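Local coordinates for SeviL (Septifer virgatus, PDB 6LF1), which probably acts as a lectin of the R-type family, recognising cell-surface glycans through a beta-trefoil domain that assembles as a dimer, at residues V7-C12 with F47-T52; K11-N16 with D41-S46; K63-N68 with T82-E87. All blocks are in the same frame, centred on the assembly; numbering follows the deposited sequence.

Contact 1: V7-C12 with F47-T52; sequences VTIGKC and FQKSDT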
# COMPACT_ATOMS: atom_id res chain seq x y z
N VAL A 7 -11.91 5.48 4.59
CA VAL A 7 -11.60 6.89 4.42
C VAL A 7 -10.62 7.35 5.50
O VAL A 7 -11.00 7.99 6.48
CB VAL A 7 -12.89 7.75 4.46
CG1 VAL A 7 -12.63 9.12 3.87
CG2 VAL A 7 -14.03 7.03 3.74
N THR A 8 -9.34 7.01 5.31
CA THR A 8 -8.32 7.26 6.32
C THR A 8 -8.16 8.75 6.59
O THR A 8 -8.19 9.58 5.67
CB THR A 8 -6.97 6.67 5.86
OG1 THR A 8 -7.11 5.26 5.61
CG2 THR A 8 -5.88 6.89 6.92
N ILE A 9 -7.99 9.10 7.87
CA ILE A 9 -7.65 10.46 8.30
C ILE A 9 -6.38 10.38 9.15
O ILE A 9 -6.32 9.61 10.11
CB ILE A 9 -8.78 11.13 9.08
CG1 ILE A 9 -9.99 11.39 8.18
CG2 ILE A 9 -8.30 12.44 9.71
CD1 ILE A 9 -9.72 12.37 7.07
N GLY A 10 -5.38 11.19 8.80
CA GLY A 10 -4.08 11.12 9.42
C GLY A 10 -3.01 10.73 8.41
O GLY A 10 -3.16 10.97 7.20
N LYS A 11 -1.96 10.08 8.90
CA LYS A 11 -0.81 9.73 8.07
C LYS A 11 -1.13 8.52 7.19
O LYS A 11 -1.57 7.48 7.69
CB LYS A 11 0.41 9.43 8.93
CG LYS A 11 0.86 10.58 9.85
CD LYS A 11 1.73 11.59 9.11
CE LYS A 11 2.25 12.66 10.05
NZ LYS A 11 1.12 13.39 10.70
N CYS A 12 -0.85 8.64 5.89
CA CYS A 12 -1.24 7.62 4.93
C CYS A 12 -0.32 7.62 3.72
O CYS A 12 0.33 8.62 3.40
CB CYS A 12 -2.69 7.82 4.46
SG CYS A 12 -2.93 9.42 3.64
N PHE A 47 -3.59 13.29 5.53
CA PHE A 47 -4.90 13.47 4.92
C PHE A 47 -5.83 14.03 5.98
O PHE A 47 -6.11 13.36 6.98
CB PHE A 47 -5.41 12.13 4.38
CG PHE A 47 -6.56 12.27 3.45
CD1 PHE A 47 -6.36 12.63 2.14
CD2 PHE A 47 -7.85 12.03 3.89
CE1 PHE A 47 -7.42 12.76 1.27
CE2 PHE A 47 -8.92 12.15 3.02
CZ PHE A 47 -8.70 12.51 1.72
N GLN A 48 -6.31 15.25 5.77
CA GLN A 48 -7.07 15.95 6.79
C GLN A 48 -8.35 16.54 6.21
O GLN A 48 -8.44 16.83 5.02
CB GLN A 48 -6.23 17.07 7.43
CG GLN A 48 -4.96 16.59 8.11
CD GLN A 48 -5.23 15.66 9.29
OE1 GLN A 48 -6.32 15.67 9.86
NE2 GLN A 48 -4.24 14.85 9.65
N LYS A 49 -9.36 16.70 7.07
CA LYS A 49 -10.55 17.43 6.66
C LYS A 49 -10.19 18.90 6.49
O LYS A 49 -9.39 19.46 7.25
CB LYS A 49 -11.67 17.28 7.70
CG LYS A 49 -12.26 15.87 7.80
CD LYS A 49 -13.42 15.82 8.78
CE LYS A 49 -13.91 14.39 9.01
NZ LYS A 49 -14.88 14.29 10.15
N SER A 50 -10.76 19.54 5.48
CA SER A 50 -10.49 20.94 5.22
C SER A 50 -11.44 21.84 6.01
O SER A 50 -12.30 21.39 6.77
CB SER A 50 -10.64 21.24 3.73
OG SER A 50 -12.01 21.26 3.36
N ASP A 51 -11.28 23.16 5.80
CA ASP A 51 -12.19 24.15 6.36
C ASP A 51 -13.59 24.06 5.76
O ASP A 51 -14.54 24.58 6.36
CB ASP A 51 -11.62 25.55 6.14
CG ASP A 51 -11.05 25.73 4.73
OD1 ASP A 51 -11.79 25.51 3.74
OD2 ASP A 51 -9.86 26.11 4.61
N THR A 52 -13.74 23.43 4.60
CA THR A 52 -15.02 23.27 3.94
C THR A 52 -15.46 21.82 4.00
O THR A 52 -14.69 20.93 3.61
CB THR A 52 -14.94 23.73 2.47
OG1 THR A 52 -14.20 24.95 2.38
CG2 THR A 52 -16.33 23.94 1.90
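Phe47 meets four residues of the incoming N-terminal chain: Gly10 through the backbone, and Thr8, Ile9 and Cys12 through its side chain. With Gly10 it forms an antiparallel hydrogen-bonded pair, Gly10 N to Phe47 O at 2.9 Å and Phe47 N to Gly10 O at 2.9 Å. The ring is placed by a first torsion that sets CG opposite the backbone N (chi1 -165°), which carries CD2 to within 3.0 Å of Thr8 O, an oblique approach. Ile9 comes in at the ring edge, its CD1 3.7 Å from Phe47 CD2, and the two side chains cross at about a right angle. Nearer the backbone, Cys12 SG rests 3.7 Å from Phe47 CB. Beyond this contact the ring stacks with Tyr56 and touches Leu86 and Leu128, so it is enclosed by several strands of what is probably a beta-trefoil.

Gln48 sets out away from the N-terminal chain, but a bend in its chain brings its amide back. OE1 then lies 3.8 Å from Ile9 CG2, and NE2 packs on Gly10 CA while giving its hydrogen bond to Ser46 OG. Lys49 adds a marginal touch, its CG 4.4 Å from Ile9 CD1.

The chemistry is thus divided: two backbone bonds fix the register, while Ile9 CD1 borders the ring edge and Cys12 SG packs on CB at its root. Gly10 adopts backbone angles (phi 116°, psi -152°) at which a CB would press on the carbonyl oxygen of Ile9, so the absence of a side chain is what allows this turn of the chain to pair with Phe47.

Contact 2: K11-N16 with D41-S46; sequences KCYIQN and DDQIWS
Lys11 faces Ser46 as a non-hydrogen-bonded pair and Cys12 faces Trp45 as a hydrogen-bonded one, in a short antiparallel ladder held by Cys12 N to Trp45 O (2.8 Å) and Trp45 N to Cys12 O (2.7 Å). Beyond it the chains part, and a water accepts from Ile14 N and lies 2.7 Å from Gln43 O.

The side chains then sort to two faces. Ile14 CD1 sits over the five-membered ring of Trp45, 4.2 Å from its centroid, a CH-pi contact in which the two side chains cross at about a right angle; the indole NE1 bonds to Ala23 O. Tyr13 offers a ring face to Ile44, whose CG1 lies 4.0 Å from the ring centroid, while Gln43 CB touches the same ring at CD2. Because CG1 of Ile44 stands beside its own backbone N (chi1 -61°), CG2 is left to pack on Lys11 CB at 3.9 Å. Lys11 reaches round with bends at chi2 and chi4, and its NZ shares a water with Ser46 OG. A further water donates both to Tyr13 OH and to Asp41 OD1. Phe95 of the second subunit packs on Tyr13, so this ring belongs to the dimer contact as well as to the domain.

In sum, the strands meet through one directly bonded pair, flanked by two CH-pi contacts, with single waters linking Ile14 N to Gln43 O and Lys11 NZ to Ser46 OG.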
# COMPACT_ATOMS: atom_id res chain seq x y z
N LYS A 11 -1.96 10.08 8.90
CA LYS A 11 -0.81 9.73 8.07
C LYS A 11 -1.13 8.52 7.19
O LYS A 11 -1.57 7.48 7.69
CB LYS A 11 0.41 9.43 8.93
CG LYS A 11 0.86 10.58 9.85
CD LYS A 11 1.73 11.59 9.11
CE LYS A 11 2.25 12.66 10.05
NZ LYS A 11 1.12 13.39 10.70
N CYS A 12 -0.85 8.64 5.89
CA CYS A 12 -1.24 7.62 4.93
C CYS A 12 -0.32 7.62 3.72
O CYS A 12 0.33 8.62 3.40
CB CYS A 12 -2.69 7.82 4.46
SG CYS A 12 -2.93 9.42 3.64
N TYR A 13 -0.27 6.48 3.03
CA TYR A 13 0.30 6.43 1.69
C TYR A 13 -0.83 6.65 0.69
O TYR A 13 -1.99 6.38 0.99
CB TYR A 13 0.97 5.09 1.42
CG TYR A 13 2.18 4.78 2.30
CD1 TYR A 13 2.03 4.18 3.54
CD2 TYR A 13 3.46 5.06 1.85
CE1 TYR A 13 3.13 3.88 4.33
CE2 TYR A 13 4.58 4.78 2.64
CZ TYR A 13 4.40 4.19 3.87
OH TYR A 13 5.50 3.90 4.64
N ILE A 14 -0.48 7.14 -0.49
CA ILE A 14 -1.46 7.39 -1.54
C ILE A 14 -0.96 6.65 -2.78
O ILE A 14 -0.05 7.13 -3.48
CB ILE A 14 -1.66 8.89 -1.80
CG1 ILE A 14 -2.15 9.55 -0.51
CG2 ILE A 14 -2.66 9.11 -2.93
CD1 ILE A 14 -2.37 11.05 -0.61
N GLN A 15 -1.55 5.49 -3.07
CA GLN A 15 -0.99 4.55 -4.03
C GLN A 15 -1.98 4.27 -5.16
O GLN A 15 -3.19 4.18 -4.93
CB GLN A 15 -0.61 3.26 -3.31
CG GLN A 15 -0.03 2.19 -4.22
CD GLN A 15 0.63 1.09 -3.41
OE1 GLN A 15 1.52 1.36 -2.61
NE2 GLN A 15 0.19 -0.15 -3.61
N ASN A 16 -1.45 4.15 -6.37
CA ASN A 16 -2.26 4.03 -7.57
C ASN A 16 -2.52 2.56 -7.91
O ASN A 16 -1.60 1.74 -7.88
CB ASN A 16 -1.58 4.71 -8.75
CG ASN A 16 -2.55 5.03 -9.88
OD1 ASN A 16 -2.91 4.15 -10.67
ND2 ASN A 16 -2.98 6.28 -9.95
N ASP A 41 10.05 7.24 3.33
CA ASP A 41 9.35 8.15 4.25
C ASP A 41 8.63 9.29 3.55
O ASP A 41 7.62 9.78 4.08
CB ASP A 41 10.36 8.76 5.23
CG ASP A 41 10.53 7.94 6.47
OD1 ASP A 41 9.87 6.89 6.59
OD2 ASP A 41 11.32 8.36 7.33
N ASP A 42 9.14 9.76 2.42
CA ASP A 42 8.52 10.92 1.79
C ASP A 42 7.29 10.55 0.98
O ASP A 42 6.75 11.40 0.27
CB ASP A 42 9.54 11.70 0.93
CG ASP A 42 10.04 10.92 -0.26
OD1 ASP A 42 9.60 9.78 -0.50
OD2 ASP A 42 10.89 11.47 -0.99
N GLN A 43 6.83 9.31 1.10
CA GLN A 43 5.56 8.91 0.53
C GLN A 43 4.44 8.93 1.56
O GLN A 43 3.32 8.53 1.24
CB GLN A 43 5.69 7.52 -0.10
CG GLN A 43 6.67 7.45 -1.26
CD GLN A 43 7.18 6.02 -1.49
OE1 GLN A 43 6.56 5.05 -1.06
NE2 GLN A 43 8.32 5.90 -2.17
N ILE A 44 4.70 9.43 2.77
CA ILE A 44 3.70 9.47 3.83
C ILE A 44 3.09 10.86 3.90
O ILE A 44 3.79 11.85 4.17
CB ILE A 44 4.31 9.06 5.18
CG1 ILE A 44 4.84 7.63 5.11
CG2 ILE A 44 3.29 9.23 6.31
CD1 ILE A 44 5.58 7.21 6.37
N TRP A 45 1.78 10.93 3.70
CA TRP A 45 1.03 12.18 3.61
C TRP A 45 0.12 12.33 4.82
O TRP A 45 -0.21 11.36 5.50
CB TRP A 45 0.20 12.22 2.33
CG TRP A 45 1.01 12.16 1.07
CD1 TRP A 45 1.56 11.04 0.49
CD2 TRP A 45 1.36 13.26 0.23
NE1 TRP A 45 2.24 11.39 -0.65
CE2 TRP A 45 2.12 12.74 -0.84
CE3 TRP A 45 1.11 14.64 0.28
CZ2 TRP A 45 2.64 13.55 -1.85
CZ3 TRP A 45 1.61 15.44 -0.74
CH2 TRP A 45 2.36 14.90 -1.79
N SER A 46 -0.29 13.57 5.09
CA SER A 46 -1.30 13.86 6.09
C SER A 46 -2.60 14.16 5.36
O SER A 46 -2.70 15.16 4.64
CB SER A 46 -0.87 15.02 6.99
OG SER A 46 -1.84 15.23 8.00
O HOH W 1 -1.72 13.70 10.35
O HOH W 2 8.12 4.80 5.04
O HOH W 3 2.24 7.70 -1.09

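Contact 3: K63-N68 with T82-E87; sequences KFLQYN and TLWSLE
Trp84 turns the NH edge of its indole to the carbonyl of Leu65, joining two crossing strands of a fold consistent with a beta-trefoil; the axes of 63-67 and 84-87 lie 77° apart and 10.3 Å at their closest. The bond from NE1 to Leu65 O is 3.0 Å long and practically straight (179°). The oxygen lies in the indole plane, yet the nitrogen stands well above the plane of the carbonyl. Further along the same ring, CZ2 meets Leu65 CD2 at 4.1 Å, the leucine side chain crossing the indole at about a right angle, and CH2 touches Tyr67 CB. Without the indole, as with an alanine here, Leu65 O is likely to lose its straight N-H donor, and a gap would probably open beside Leu65 CD2 and Tyr67 CB.

Thr82 works on another side of the strand. Its CG2, set opposite the carbonyl carbon, drops between Phe64 CB and Gln66 CB, while OG1 bonds to Gln79 O. Leu65 O is served from more than one direction: besides the indole it has Thr82 CA nearby at 3.4 Å, and a water molecule stands 2.8 Å from Leu65 O and 2.7 Å from Thr82 O.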
# COMPACT_ATOMS: atom_id res chain seq x y z
N LYS A 63 3.28 21.65 3.78
CA LYS A 63 2.77 22.12 2.50
C LYS A 63 1.55 21.29 2.11
O LYS A 63 1.22 20.30 2.76
CB LYS A 63 3.83 22.03 1.40
CG LYS A 63 5.07 22.87 1.62
CD LYS A 63 5.79 23.07 0.30
CE LYS A 63 7.20 23.60 0.48
NZ LYS A 63 7.18 24.88 1.23
N PHE A 64 0.90 21.70 1.02
CA PHE A 64 -0.37 21.10 0.59
C PHE A 64 -0.38 20.85 -0.90
O PHE A 64 0.03 21.71 -1.69
CB PHE A 64 -1.55 22.01 0.93
CG PHE A 64 -1.68 22.32 2.39
CD1 PHE A 64 -2.32 21.43 3.24
CD2 PHE A 64 -1.15 23.48 2.91
CE1 PHE A 64 -2.43 21.71 4.58
CE2 PHE A 64 -1.26 23.76 4.25
CZ PHE A 64 -1.90 22.87 5.09
N LEU A 65 -0.89 19.69 -1.30
CA LEU A 65 -1.02 19.35 -2.71
C LEU A 65 -2.10 20.20 -3.38
O LEU A 65 -3.23 20.27 -2.89
CB LEU A 65 -1.34 17.86 -2.87
CG LEU A 65 -1.33 17.32 -4.30
CD1 LEU A 65 0.09 17.21 -4.82
CD2 LEU A 65 -2.03 15.97 -4.37
N GLN A 66 -1.76 20.84 -4.49
CA GLN A 66 -2.70 21.71 -5.18
C GLN A 66 -2.66 21.45 -6.68
O GLN A 66 -1.73 20.83 -7.22
CB GLN A 66 -2.41 23.19 -4.89
CG GLN A 66 -1.13 23.68 -5.54
CD GLN A 66 -1.04 25.20 -5.64
OE1 GLN A 66 -2.01 25.87 -6.03
NE2 GLN A 66 0.11 25.75 -5.29
N TYR A 67 -3.68 21.95 -7.36
CA TYR A 67 -3.73 21.96 -8.82
C TYR A 67 -4.18 23.35 -9.25
O TYR A 67 -5.25 23.80 -8.83
CB TYR A 67 -4.67 20.89 -9.35
CG TYR A 67 -4.81 20.93 -10.86
CD1 TYR A 67 -3.69 20.78 -11.68
CD2 TYR A 67 -6.04 21.10 -11.46
CE1 TYR A 67 -3.81 20.81 -13.05
CE2 TYR A 67 -6.17 21.13 -12.84
CZ TYR A 67 -5.05 20.98 -13.62
OH TYR A 67 -5.17 21.01 -14.99
N ASN A 68 -3.38 24.02 -10.07
CA ASN A 68 -3.65 25.41 -10.42
C ASN A 68 -4.25 25.57 -11.81
O ASN A 68 -4.22 26.67 -12.37
CB ASN A 68 -2.37 26.24 -10.28
CG ASN A 68 -1.33 25.89 -11.33
OD1 ASN A 68 -1.55 25.03 -12.18
ND2 ASN A 68 -0.19 26.57 -11.27
N THR A 82 -6.10 23.78 -2.99
CA THR A 82 -5.64 22.62 -2.24
C THR A 82 -6.79 21.73 -1.79
O THR A 82 -6.54 20.76 -1.06
CB THR A 82 -4.82 23.05 -1.01
OG1 THR A 82 -5.64 23.72 -0.06
CG2 THR A 82 -3.66 23.95 -1.40
N LEU A 83 -8.03 22.02 -2.20
CA LEU A 83 -9.18 21.26 -1.74
C LEU A 83 -9.51 20.13 -2.71
O LEU A 83 -9.62 20.36 -3.92
CB LEU A 83 -10.40 22.17 -1.57
CG LEU A 83 -10.25 23.32 -0.57
CD1 LEU A 83 -11.56 24.08 -0.44
CD2 LEU A 83 -9.81 22.81 0.78
N TRP A 84 -9.68 18.92 -2.17
CA TRP A 84 -9.92 17.71 -2.95
C TRP A 84 -11.11 16.96 -2.37
O TRP A 84 -11.27 16.89 -1.15
CB TRP A 84 -8.70 16.77 -2.92
CG TRP A 84 -7.45 17.39 -3.47
CD1 TRP A 84 -6.55 18.15 -2.78
CD2 TRP A 84 -6.98 17.32 -4.82
NE1 TRP A 84 -5.54 18.56 -3.63
CE2 TRP A 84 -5.78 18.06 -4.88
CE3 TRP A 84 -7.45 16.70 -5.98
CZ2 TRP A 84 -5.04 18.19 -6.06
CZ3 TRP A 84 -6.72 16.83 -7.15
CH2 TRP A 84 -5.53 17.58 -7.18
N SER A 85 -11.95 16.42 -3.25
CA SER A 85 -13.02 15.54 -2.81
C SER A 85 -12.70 14.11 -3.22
O SER A 85 -11.88 13.87 -4.12
CB SER A 85 -14.39 15.98 -3.38
OG SER A 85 -14.51 15.78 -4.79
N LEU A 86 -13.34 13.17 -2.54
CA LEU A 86 -13.19 11.74 -2.80
C LEU A 86 -14.40 11.22 -3.56
O LEU A 86 -15.54 11.50 -3.18
CB LEU A 86 -13.03 10.96 -1.50
CG LEU A 86 -11.73 11.13 -0.72
CD1 LEU A 86 -11.89 10.64 0.70
CD2 LEU A 86 -10.64 10.37 -1.41
N GLU A 87 -14.16 10.46 -4.62
CA GLU A 87 -15.21 9.77 -5.36
C GLU A 87 -14.86 8.29 -5.43
O GLU A 87 -13.87 7.91 -6.05
CB GLU A 87 -15.37 10.36 -6.76
CG GLU A 87 -15.85 11.82 -6.77
CD GLU A 87 -16.37 12.28 -8.14
OE1 GLU A 87 -16.04 11.64 -9.17
OE2 GLU A 87 -17.12 13.27 -8.18
O HOH W 4 -4.21 19.66 -0.37

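In the fold
Contacts 1 and 2 are neighbours along the chain: 7-12 and 11-16 share Lys11 and Cys12, and 41-46 runs straight into 47-52. Both draw on strand 45-49, and their centres are about 12 Å apart. Contact 3 closes later in the chain, about 11 Å from contact 1 by centres, and touches it through Phe47 CZ and Leu86 CD1 (3.8 Å) and through Ser50 CB and Leu83 CD2 (3.4 Å). Contacts 2 and 3 do not touch; their centres lie about 14 Å apart, on opposite sides of the chain's centre. Of the three, contact 2 alone reaches the second subunit, where Gln15 bonds to the Gln15 of that chain.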